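Local coordinates for rubisco operon transcriptional regulator (Synechocystis sp., PDB 5Y2W), which is a LysR-type transcriptional repressor that probably coordinates carbon and nitrogen metabolism, its regulatory domain binding 2-phosphoglycolate, probably as an effector, at residues 76-81 and 184-189; 23-28 and 206-211. One frame throughout, in Å; residues are numbered along the deposited sequence.

Interaction 1 of 2, residues 76-81 and 184-189; sequences YQPFLD and KRRWYV. With PGA (2-phosphoglycolic acid), chain B.
Gln77 and Val189 form an antiparallel hydrogen-bonded pair. Gln77 N gives to Val189 O at 2.9 Å, and Val189 N returns a bond of the same length to Gln77 O. Pro78, which has no N-H to give, faces Tyr188 as the non-hydrogen-bonded pair. One residue further the register slips by one, a beta bulge. There Phe79 N binds Trp187 O at 3.1 Å, while Trp187 N binds Leu80 O at 2.7 Å, the donor lying nearly straight out from the carbonyl.

Side chains pack on both faces of the strand pair. Beside Pro78, the edge of the Tyr76 ring meets the face of Tyr188, with planes at 67°. Pro78 presents its CB-CG edge to one face of the Arg186 guanidinium, CB over the centre and 3.4 Å from CZ. On the other face Leu80 lies alongside Trp187, its CD2 3.6 Å from CZ3. Phe79 has CG between its backbone N and carbonyl carbon (chi1 65°), which brings the ring to strand 186-189 with Val189 N at its edge, in plane. Phe79 CZ is 3.6 Å from Trp187 CB, which makes an off-centre CH-pi contact with the ring, and CD1 touches Val189 CG1. An alanine here would probably take the ring from Trp187 CB and leave a gap beside Val189 CG1.

The two arginines diverge at the loop end. Asp81 OD1 and Arg186 NE make a long salt bridge of 3.9 Å. Arg185, its chain extended, turns away to the ligand, and its NE and NH2 both donate to O2 of 2-phosphoglycolate, NE at 2.9 Å.

Strand 74-79 is the outermost strand of a five-stranded mixed sheet within this chain. Strand 186-192 separates it from strand 62-65, and helix 199-211 packs on Gln77, Phe79 and Val189.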
ATOM      1  N   TYR A  76      19.708  12.033 -11.126  1.00 51.06           N
ATOM      2  CA  TYR A  76      19.534  11.106 -10.025  1.00 52.85           C
ATOM      3  C   TYR A  76      20.760  10.437  -9.484  1.00 52.71           C
ATOM      4  O   TYR A  76      21.758  10.246 -10.187  1.00 54.27           O
ATOM      5  CB  TYR A  76      18.551   9.998 -10.380  1.00 45.68           C
ATOM      6  CG  TYR A  76      18.791   9.287 -11.673  1.00 42.23           C
ATOM      7  CD1 TYR A  76      19.538   8.131 -11.728  1.00 44.78           C
ATOM      8  CD2 TYR A  76      18.199   9.720 -12.831  1.00 43.86           C
ATOM      9  CE1 TYR A  76      19.697   7.436 -12.929  1.00 43.81           C
ATOM     10  CE2 TYR A  76      18.363   9.053 -14.023  1.00 45.27           C
ATOM     11  CZ  TYR A  76      19.106   7.896 -14.068  1.00 41.94           C
ATOM     12  OH  TYR A  76      19.269   7.274 -15.284  1.00 41.09           O
ATOM     13  N   GLN A  77      20.643  10.023  -8.221  1.00 48.84           N
ATOM     14  CA  GLN A  77      21.695   9.258  -7.583  1.00 53.61           C
ATOM     15  C   GLN A  77      21.153   7.993  -6.973  1.00 47.75           C
ATOM     16  O   GLN A  77      20.102   8.052  -6.335  1.00 47.88           O
ATOM     17  CB  GLN A  77      22.306  10.056  -6.442  1.00 51.62           C
ATOM     18  CG  GLN A  77      22.700  11.459  -6.844  1.00 60.81           C
ATOM     19  CD  GLN A  77      23.392  12.179  -5.710  1.00 57.97           C
ATOM     20  OE1 GLN A  77      24.397  11.708  -5.203  1.00 51.41           O
ATOM     21  NE2 GLN A  77      22.822  13.296  -5.277  1.00 58.68           N
ATOM     22  N   PRO A  78      21.923   6.884  -7.066  1.00 49.90           N
ATOM     23  CA  PRO A  78      21.549   5.707  -6.310  1.00 47.84           C
ATOM     24  C   PRO A  78      21.890   5.935  -4.866  1.00 46.07           C
ATOM     25  O   PRO A  78      22.900   6.544  -4.578  1.00 45.20           O
ATOM     26  CB  PRO A  78      22.446   4.626  -6.880  1.00 50.60           C
ATOM     27  CG  PRO A  78      23.719   5.357  -7.265  1.00 51.85           C
ATOM     28  CD  PRO A  78      23.268   6.738  -7.678  1.00 48.99           C
ATOM     29  N   PHE A  79      21.030   5.457  -3.965  1.00 47.10           N
ATOM     30  CA  PHE A  79      21.261   5.552  -2.523  1.00 42.36           C
ATOM     31  C   PHE A  79      21.060   4.238  -1.767  1.00 39.25           C
ATOM     32  O   PHE A  79      21.478   4.137  -0.643  1.00 35.09           O
ATOM     33  CB  PHE A  79      20.408   6.662  -1.898  1.00 43.29           C
ATOM     34  CG  PHE A  79      18.920   6.419  -1.959  1.00 41.52           C
ATOM     35  CD1 PHE A  79      18.178   6.860  -3.031  1.00 41.63           C
ATOM     36  CD2 PHE A  79      18.271   5.770  -0.902  1.00 44.34           C
ATOM     37  CE1 PHE A  79      16.811   6.651  -3.078  1.00 41.80           C
ATOM     38  CE2 PHE A  79      16.902   5.563  -0.937  1.00 42.81           C
ATOM     39  CZ  PHE A  79      16.167   5.987  -2.022  1.00 39.53           C
ATOM     40  N   LEU A  80      20.489   3.211  -2.393  1.00 41.43           N
ATOM     41  CA  LEU A  80      20.175   1.954  -1.689  1.00 40.03           C
ATOM     42  C   LEU A  80      19.833   0.892  -2.698  1.00 35.06           C
ATOM     43  O   LEU A  80      19.150   1.139  -3.648  1.00 39.28           O
ATOM     44  CB  LEU A  80      18.990   2.173  -0.672  1.00 43.20           C
ATOM     45  CG  LEU A  80      18.878   1.167   0.478  1.00 41.65           C
ATOM     46  CD1 LEU A  80      20.148   1.039   1.308  1.00 46.49           C
ATOM     47  CD2 LEU A  80      17.735   1.528   1.386  1.00 47.38           C
ATOM     48  N   ASP A  81      20.325  -0.302  -2.494  1.00 33.79           N
ATOM     49  CA  ASP A  81      19.973  -1.415  -3.350  1.00 39.85           C
ATOM     50  C   ASP A  81      18.518  -1.791  -3.141  1.00 38.11           C
ATOM     51  O   ASP A  81      17.984  -1.632  -2.054  1.00 37.88           O
ATOM     52  CB  ASP A  81      20.804  -2.637  -2.992  1.00 45.07           C
ATOM     53  CG  ASP A  81      22.262  -2.455  -3.341  1.00 50.40           C
ATOM     54  OD1 ASP A  81      22.580  -1.455  -4.015  1.00 48.60           O
ATOM     55  OD2 ASP A  81      23.076  -3.321  -2.958  1.00 61.20           O
ATOM     56  N   LYS A 184      18.934  -7.585  -9.561  1.00 41.03           N
ATOM     57  CA  LYS A 184      19.753  -6.456  -9.034  1.00 50.77           C
ATOM     58  C   LYS A 184      19.158  -5.099  -9.477  1.00 42.83           C
ATOM     59  O   LYS A 184      18.909  -4.866 -10.619  1.00 46.50           O
ATOM     60  CB  LYS A 184      21.187  -6.568  -9.515  1.00 52.66           C
ATOM     61  CG  LYS A 184      21.964  -7.693  -8.834  1.00 61.30           C
ATOM     62  CD  LYS A 184      23.291  -7.955  -9.555  1.00 69.77           C
ATOM     63  CE  LYS A 184      23.890  -9.296  -9.183  1.00 82.67           C
ATOM     64  NZ  LYS A 184      23.093 -10.424  -9.759  1.00 95.38           N
ATOM     65  N   ARG A 185      18.841  -4.252  -8.536  1.00 44.16           N
ATOM     66  CA  ARG A 185      18.059  -3.067  -8.856  1.00 44.41           C
ATOM     67  C   ARG A 185      18.356  -2.102  -7.733  1.00 37.01           C
ATOM     68  O   ARG A 185      18.803  -2.495  -6.662  1.00 34.71           O
ATOM     69  CB  ARG A 185      16.617  -3.533  -8.940  1.00 45.68           C
ATOM     70  CG  ARG A 185      15.528  -2.554  -9.201  1.00 48.78           C
ATOM     71  CD  ARG A 185      14.210  -3.352  -9.126  1.00 56.21           C
ATOM     72  NE  ARG A 185      12.979  -2.574  -9.353  1.00 48.05           N
ATOM     73  CZ  ARG A 185      12.531  -2.208 -10.554  1.00 47.92           C
ATOM     74  NH1 ARG A 185      13.181  -2.591 -11.624  1.00 53.98           N
ATOM     75  NH2 ARG A 185      11.396  -1.523 -10.686  1.00 50.98           N
ATOM     76  N   ARG A 186      18.118  -0.832  -7.945  1.00 33.45           N
ATOM     77  CA  ARG A 186      18.609   0.123  -6.958  1.00 35.76           C
ATOM     78  C   ARG A 186      17.503   1.101  -6.798  1.00 37.21           C
ATOM     79  O   ARG A 186      16.724   1.233  -7.717  1.00 33.94           O
ATOM     80  CB  ARG A 186      19.876   0.797  -7.505  1.00 45.63           C
ATOM     81  CG  ARG A 186      20.990  -0.217  -7.823  1.00 51.12           C
ATOM     82  CD  ARG A 186      22.291   0.390  -8.254  1.00 53.01           C
ATOM     83  NE  ARG A 186      23.092   0.890  -7.132  1.00 60.26           N
ATOM     84  CZ  ARG A 186      24.155   1.721  -7.239  1.00 54.31           C
ATOM     85  NH1 ARG A 186      24.564   2.208  -8.417  1.00 52.13           N
ATOM     86  NH2 ARG A 186      24.802   2.092  -6.128  1.00 49.15           N
ATOM     87  N   TRP A 187      17.393   1.721  -5.622  1.00 32.39           N
ATOM     88  CA  TRP A 187      16.601   2.917  -5.473  1.00 38.37           C
ATOM     89  C   TRP A 187      17.423   4.175  -5.822  1.00 38.16           C
ATOM     90  O   TRP A 187      18.524   4.369  -5.332  1.00 39.31           O
ATOM     91  CB  TRP A 187      16.101   3.037  -4.030  1.00 38.47           C
ATOM     92  CG  TRP A 187      14.942   2.171  -3.653  1.00 41.11           C
ATOM     93  CD1 TRP A 187      14.036   1.571  -4.479  1.00 44.77           C
ATOM     94  CD2 TRP A 187      14.547   1.857  -2.336  1.00 42.91           C
ATOM     95  NE1 TRP A 187      13.098   0.892  -3.743  1.00 37.98           N
ATOM     96  CE2 TRP A 187      13.385   1.057  -2.426  1.00 38.17           C
ATOM     97  CE3 TRP A 187      15.027   2.222  -1.066  1.00 43.05           C
ATOM     98  CZ2 TRP A 187      12.738   0.571  -1.317  1.00 36.82           C
ATOM     99  CZ3 TRP A 187      14.396   1.711   0.028  1.00 43.26           C
ATOM    100  CH2 TRP A 187      13.227   0.917  -0.108  1.00 41.83           C
ATOM    101  N   TYR A 188      16.832   5.042  -6.627  1.00 40.11           N
ATOM    102  CA  TYR A 188      17.431   6.293  -7.002  1.00 41.03           C
ATOM    103  C   TYR A 188      16.586   7.413  -6.503  1.00 43.86           C
ATOM    104  O   TYR A 188      15.358   7.323  -6.537  1.00 41.61           O
ATOM    105  CB  TYR A 188      17.477   6.431  -8.507  1.00 40.60           C
ATOM    106  CG  TYR A 188      18.350   5.438  -9.236  1.00 46.80           C
ATOM    107  CD1 TYR A 188      19.735   5.601  -9.299  1.00 46.38           C
ATOM    108  CD2 TYR A 188      17.777   4.350  -9.906  1.00 48.32           C
ATOM    109  CE1 TYR A 188      20.529   4.706 -10.008  1.00 48.98           C
ATOM    110  CE2 TYR A 188      18.551   3.454 -10.593  1.00 47.51           C
ATOM    111  CZ  TYR A 188      19.926   3.639 -10.656  1.00 45.31           C
ATOM    112  OH  TYR A 188      20.635   2.719 -11.366  1.00 41.05           O
ATOM    113  N   VAL A 189      17.234   8.479  -6.045  1.00 44.94           N
ATOM    114  CA  VAL A 189      16.535   9.737  -5.803  1.00 45.36           C
ATOM    115  C   VAL A 189      16.836  10.706  -6.973  1.00 48.45           C
ATOM    116  O   VAL A 189      17.982  10.944  -7.360  1.00 47.69           O
ATOM    117  CB  VAL A 189      16.845  10.349  -4.434  1.00 48.60           C
ATOM    118  CG1 VAL A 189      18.334  10.486  -4.234  1.00 50.82           C
ATOM    119  CG2 VAL A 189      16.156  11.704  -4.285  1.00 48.70           C
TER
HETATM  120  P   PGA B 401       6.593  -0.706  -8.607  1.00 38.71           P
HETATM  121  O1P PGA B 401       8.106  -0.371  -8.145  1.00 37.19           O
HETATM  122  O2P PGA B 401       5.709  -0.204  -7.513  1.00 38.65           O
HETATM  123  O3P PGA B 401       6.594  -2.230  -8.809  1.00 35.24           O
HETATM  124  O4P PGA B 401       6.373   0.182  -9.775  1.00 32.70           O
HETATM  125  C2  PGA B 401       8.729  -0.735  -6.932  1.00 38.72           C
HETATM  126  C1  PGA B 401      10.157  -1.228  -7.130  1.00 42.33           C
HETATM  127  O1  PGA B 401      10.831  -1.592  -6.116  1.00 36.48           O
HETATM  128  O2  PGA B 401      10.606  -1.250  -8.295  1.00 40.77           O

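Interaction 2 of 2, residues 23-28 and 206-211; sequences YFIPRL and DYLMAV
Tyr207 OH gives a weak hydrogen bond to the backbone Leu28 O at 3.3 Å. It is the one polar link between segments 23-28 and 206-211. The carbonyl oxygen lies at the edge of the phenol ring, near its plane. Tyr207 CG is anti to the backbone N (chi1 169°), and this carries the hydroxyl across to helix 24-35.

The rest is aliphatic. Leu28 points at the opposite helix and carries most of the contact through CD1. That methyl meets Leu208 CD1 at 3.5 Å, tighter than usual for two carbons, with the side chains crossing at about a right angle. It also reaches Val211 CG2 at 3.7 Å, here tip to tip. Ile25 CD1 adds a looser touch on Leu208 CD1 at 4.4 Å.

The axes of helix segments 24-28 and 206-211 come no closer than 12.1 Å, at 103°, so long side chains bridge the distance. Phe32, further along helix 24-35, meets the Tyr207 ring. The contact joins two helices of the lobe built on the five-stranded sheet, on which Leu208 also packs. With a single weak polar bond and 206 Å² buried, the junction probably depends mainly on the fit of its methyl groups.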
ATOM      1  N   TYR A  23       7.954   2.042   3.453  1.00 38.06           N
ATOM      2  CA  TYR A  23       8.295   1.833   4.875  1.00 42.76           C
ATOM      3  C   TYR A  23       9.549   2.620   5.251  1.00 43.23           C
ATOM      4  O   TYR A  23       9.578   3.315   6.262  1.00 41.41           O
ATOM      5  CB  TYR A  23       8.539   0.357   5.170  1.00 49.85           C
ATOM      6  CG  TYR A  23       7.343  -0.531   4.943  1.00 52.03           C
ATOM      7  CD1 TYR A  23       6.355  -0.675   5.936  1.00 59.43           C
ATOM      8  CD2 TYR A  23       7.226  -1.280   3.777  1.00 55.45           C
ATOM      9  CE1 TYR A  23       5.257  -1.521   5.746  1.00 58.92           C
ATOM     10  CE2 TYR A  23       6.145  -2.126   3.573  1.00 61.39           C
ATOM     11  CZ  TYR A  23       5.159  -2.243   4.560  1.00 60.47           C
ATOM     12  OH  TYR A  23       4.082  -3.082   4.334  1.00 61.62           O
ATOM     13  N   PHE A  24      10.563   2.502   4.392  1.00 44.58           N
ATOM     14  CA  PHE A  24      11.872   3.115   4.585  1.00 40.46           C
ATOM     15  C   PHE A  24      11.833   4.615   4.657  1.00 41.85           C
ATOM     16  O   PHE A  24      12.350   5.224   5.577  1.00 41.01           O
ATOM     17  CB  PHE A  24      12.746   2.769   3.421  1.00 43.39           C
ATOM     18  CG  PHE A  24      14.148   3.217   3.600  1.00 45.27           C
ATOM     19  CD1 PHE A  24      14.959   2.567   4.490  1.00 46.15           C
ATOM     20  CD2 PHE A  24      14.638   4.267   2.885  1.00 47.24           C
ATOM     21  CE1 PHE A  24      16.254   2.964   4.675  1.00 54.91           C
ATOM     22  CE2 PHE A  24      15.934   4.683   3.061  1.00 56.58           C
ATOM     23  CZ  PHE A  24      16.752   4.021   3.953  1.00 55.24           C
ATOM     24  N   ILE A  25      11.203   5.237   3.688  1.00 39.92           N
ATOM     25  CA  ILE A  25      11.280   6.646   3.603  1.00 41.82           C
ATOM     26  C   ILE A  25      10.600   7.298   4.781  1.00 46.94           C
ATOM     27  O   ILE A  25      11.200   8.164   5.422  1.00 46.92           O
ATOM     28  CB  ILE A  25      10.730   7.131   2.257  1.00 47.03           C
ATOM     29  CG1 ILE A  25      11.676   6.707   1.153  1.00 46.28           C
ATOM     30  CG2 ILE A  25      10.476   8.626   2.269  1.00 43.44           C
ATOM     31  CD1 ILE A  25      13.044   7.386   1.187  1.00 52.37           C
ATOM     32  N   PRO A  26       9.373   6.872   5.111  1.00 49.42           N
ATOM     33  CA  PRO A  26       8.764   7.426   6.306  1.00 49.39           C
ATOM     34  C   PRO A  26       9.603   7.301   7.526  1.00 47.57           C
ATOM     35  O   PRO A  26       9.588   8.188   8.342  1.00 46.59           O
ATOM     36  CB  PRO A  26       7.515   6.573   6.480  1.00 55.13           C
ATOM     37  CG  PRO A  26       7.113   6.387   5.043  1.00 57.99           C
ATOM     38  CD  PRO A  26       8.416   6.037   4.381  1.00 53.99           C
ATOM     39  N   ARG A  27      10.282   6.178   7.696  1.00 49.95           N
ATOM     40  CA  ARG A  27      11.064   6.011   8.896  1.00 52.26           C
ATOM     41  C   ARG A  27      12.222   7.032   8.895  1.00 54.28           C
ATOM     42  O   ARG A  27      12.508   7.612   9.908  1.00 56.22           O
ATOM     43  CB  ARG A  27      11.594   4.613   8.979  1.00 55.27           C
ATOM     44  CG  ARG A  27      12.368   4.341  10.248  1.00 70.52           C
ATOM     45  CD  ARG A  27      12.765   2.879  10.300  1.00 81.46           C
ATOM     46  NE  ARG A  27      13.626   2.554   9.171  1.00 88.20           N
ATOM     47  CZ  ARG A  27      14.093   1.343   8.904  1.00 95.31           C
ATOM     48  NH1 ARG A  27      13.801   0.319   9.699  1.00101.52           N
ATOM     49  NH2 ARG A  27      14.879   1.164   7.845  1.00 91.10           N
ATOM     50  N   LEU A  28      12.849   7.258   7.742  1.00 53.59           N
ATOM     51  CA  LEU A  28      13.879   8.292   7.586  1.00 53.77           C
ATOM     52  C   LEU A  28      13.360   9.700   7.783  1.00 51.54           C
ATOM     53  O   LEU A  28      14.088  10.561   8.248  1.00 54.10           O
ATOM     54  CB  LEU A  28      14.496   8.259   6.196  1.00 57.41           C
ATOM     55  CG  LEU A  28      15.613   7.274   5.881  1.00 73.94           C
ATOM     56  CD1 LEU A  28      16.416   7.902   4.742  1.00 75.96           C
ATOM     57  CD2 LEU A  28      16.522   6.934   7.074  1.00 74.54           C
ATOM     58  N   ASP A 206      20.560  15.898   0.469  1.00 53.76           N
ATOM     59  CA  ASP A 206      21.853  15.706   1.124  1.00 55.92           C
ATOM     60  C   ASP A 206      21.678  14.873   2.365  1.00 50.99           C
ATOM     61  O   ASP A 206      22.557  14.098   2.714  1.00 51.96           O
ATOM     62  CB  ASP A 206      22.500  17.062   1.537  1.00 60.80           C
ATOM     63  CG  ASP A 206      22.804  17.963   0.346  1.00 59.54           C
ATOM     64  OD1 ASP A 206      23.017  17.441  -0.758  1.00 67.80           O
ATOM     65  OD2 ASP A 206      22.797  19.189   0.487  1.00 62.96           O
ATOM     66  N   TYR A 207      20.561  15.070   3.070  1.00 53.32           N
ATOM     67  CA  TYR A 207      20.286  14.268   4.276  1.00 54.58           C
ATOM     68  C   TYR A 207      20.138  12.759   3.910  1.00 45.43           C
ATOM     69  O   TYR A 207      20.766  11.852   4.511  1.00 44.39           O
ATOM     70  CB  TYR A 207      19.041  14.808   5.019  1.00 59.46           C
ATOM     71  CG  TYR A 207      18.569  13.860   6.111  1.00 67.70           C
ATOM     72  CD1 TYR A 207      19.266  13.738   7.314  1.00 68.03           C
ATOM     73  CD2 TYR A 207      17.450  13.044   5.914  1.00 68.99           C
ATOM     74  CE1 TYR A 207      18.857  12.844   8.289  1.00 69.07           C
ATOM     75  CE2 TYR A 207      17.038  12.147   6.878  1.00 71.18           C
ATOM     76  CZ  TYR A 207      17.733  12.055   8.064  1.00 75.63           C
ATOM     77  OH  TYR A 207      17.286  11.158   9.002  1.00 81.11           O
ATOM     78  N   LEU A 208      19.335  12.517   2.889  1.00 47.38           N
ATOM     79  CA  LEU A 208      19.131  11.149   2.377  1.00 51.15           C
ATOM     80  C   LEU A 208      20.449  10.517   1.989  1.00 45.23           C
ATOM     81  O   LEU A 208      20.766   9.396   2.423  1.00 49.10           O
ATOM     82  CB  LEU A 208      18.180  11.172   1.166  1.00 50.47           C
ATOM     83  CG  LEU A 208      17.830   9.827   0.495  1.00 47.56           C
ATOM     84  CD1 LEU A 208      17.179   8.822   1.454  1.00 48.80           C
ATOM     85  CD2 LEU A 208      16.900  10.083  -0.663  1.00 48.73           C
ATOM     86  N   MET A 209      21.230  11.221   1.162  1.00 44.19           N
ATOM     87  CA  MET A 209      22.538  10.670   0.733  1.00 41.39           C
ATOM     88  C   MET A 209      23.435  10.388   1.907  1.00 45.29           C
ATOM     89  O   MET A 209      24.133   9.385   1.949  1.00 52.52           O
ATOM     90  CB  MET A 209      23.261  11.611  -0.210  1.00 41.38           C
ATOM     91  CG  MET A 209      22.509  11.779  -1.504  1.00 46.20           C
ATOM     92  SD  MET A 209      21.996  10.146  -2.156  1.00 48.33           S
ATOM     93  CE  MET A 209      20.945  10.863  -3.359  1.00 52.10           C
ATOM     94  N   ALA A 210      23.431  11.269   2.879  1.00 48.02           N
ATOM     95  CA  ALA A 210      24.367  11.079   3.972  1.00 49.54           C
ATOM     96  C   ALA A 210      23.951   9.906   4.805  1.00 45.25           C
ATOM     97  O   ALA A 210      24.759   9.060   5.105  1.00 52.33           O
ATOM     98  CB  ALA A 210      24.446  12.354   4.816  1.00 53.14           C
ATOM     99  N   VAL A 211      22.670   9.826   5.182  1.00 54.52           N
ATOM    100  CA  VAL A 211      22.274   8.756   6.127  1.00 55.04           C
ATOM    101  C   VAL A 211      22.339   7.359   5.511  1.00 58.52           C
ATOM    102  O   VAL A 211      22.496   6.343   6.234  1.00 55.67           O
ATOM    103  CB  VAL A 211      20.887   8.993   6.769  1.00 63.73           C
ATOM    104  CG1 VAL A 211      20.920  10.287   7.562  1.00 64.91           C
ATOM    105  CG2 VAL A 211      19.770   8.991   5.737  1.00 62.42           C
TER

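Interactions 1 and 2 adjoin, their centres about 12 Å apart. Helix 199-211 follows strand 186-192 in the chain and lies against the sheet. Leu208 CD2 reaches Val189 CB at 3.8 Å, and Met209 CE packs on Gln77 CB at 3.5 Å. Helix 24-35 adds a second link, with Phe24 CZ 3.7 Å from Leu80 CD2. Leu208 belongs to both contacts: CD2 lies on Val189, while CD1 meets Leu28 and also nears Phe79. The ligand is nearer interaction 1, where Arg185 grips its carboxylate. Interaction 2 stands back from the pocket: the side chain of Ile25 is about 11 Å from 2-phosphoglycolate.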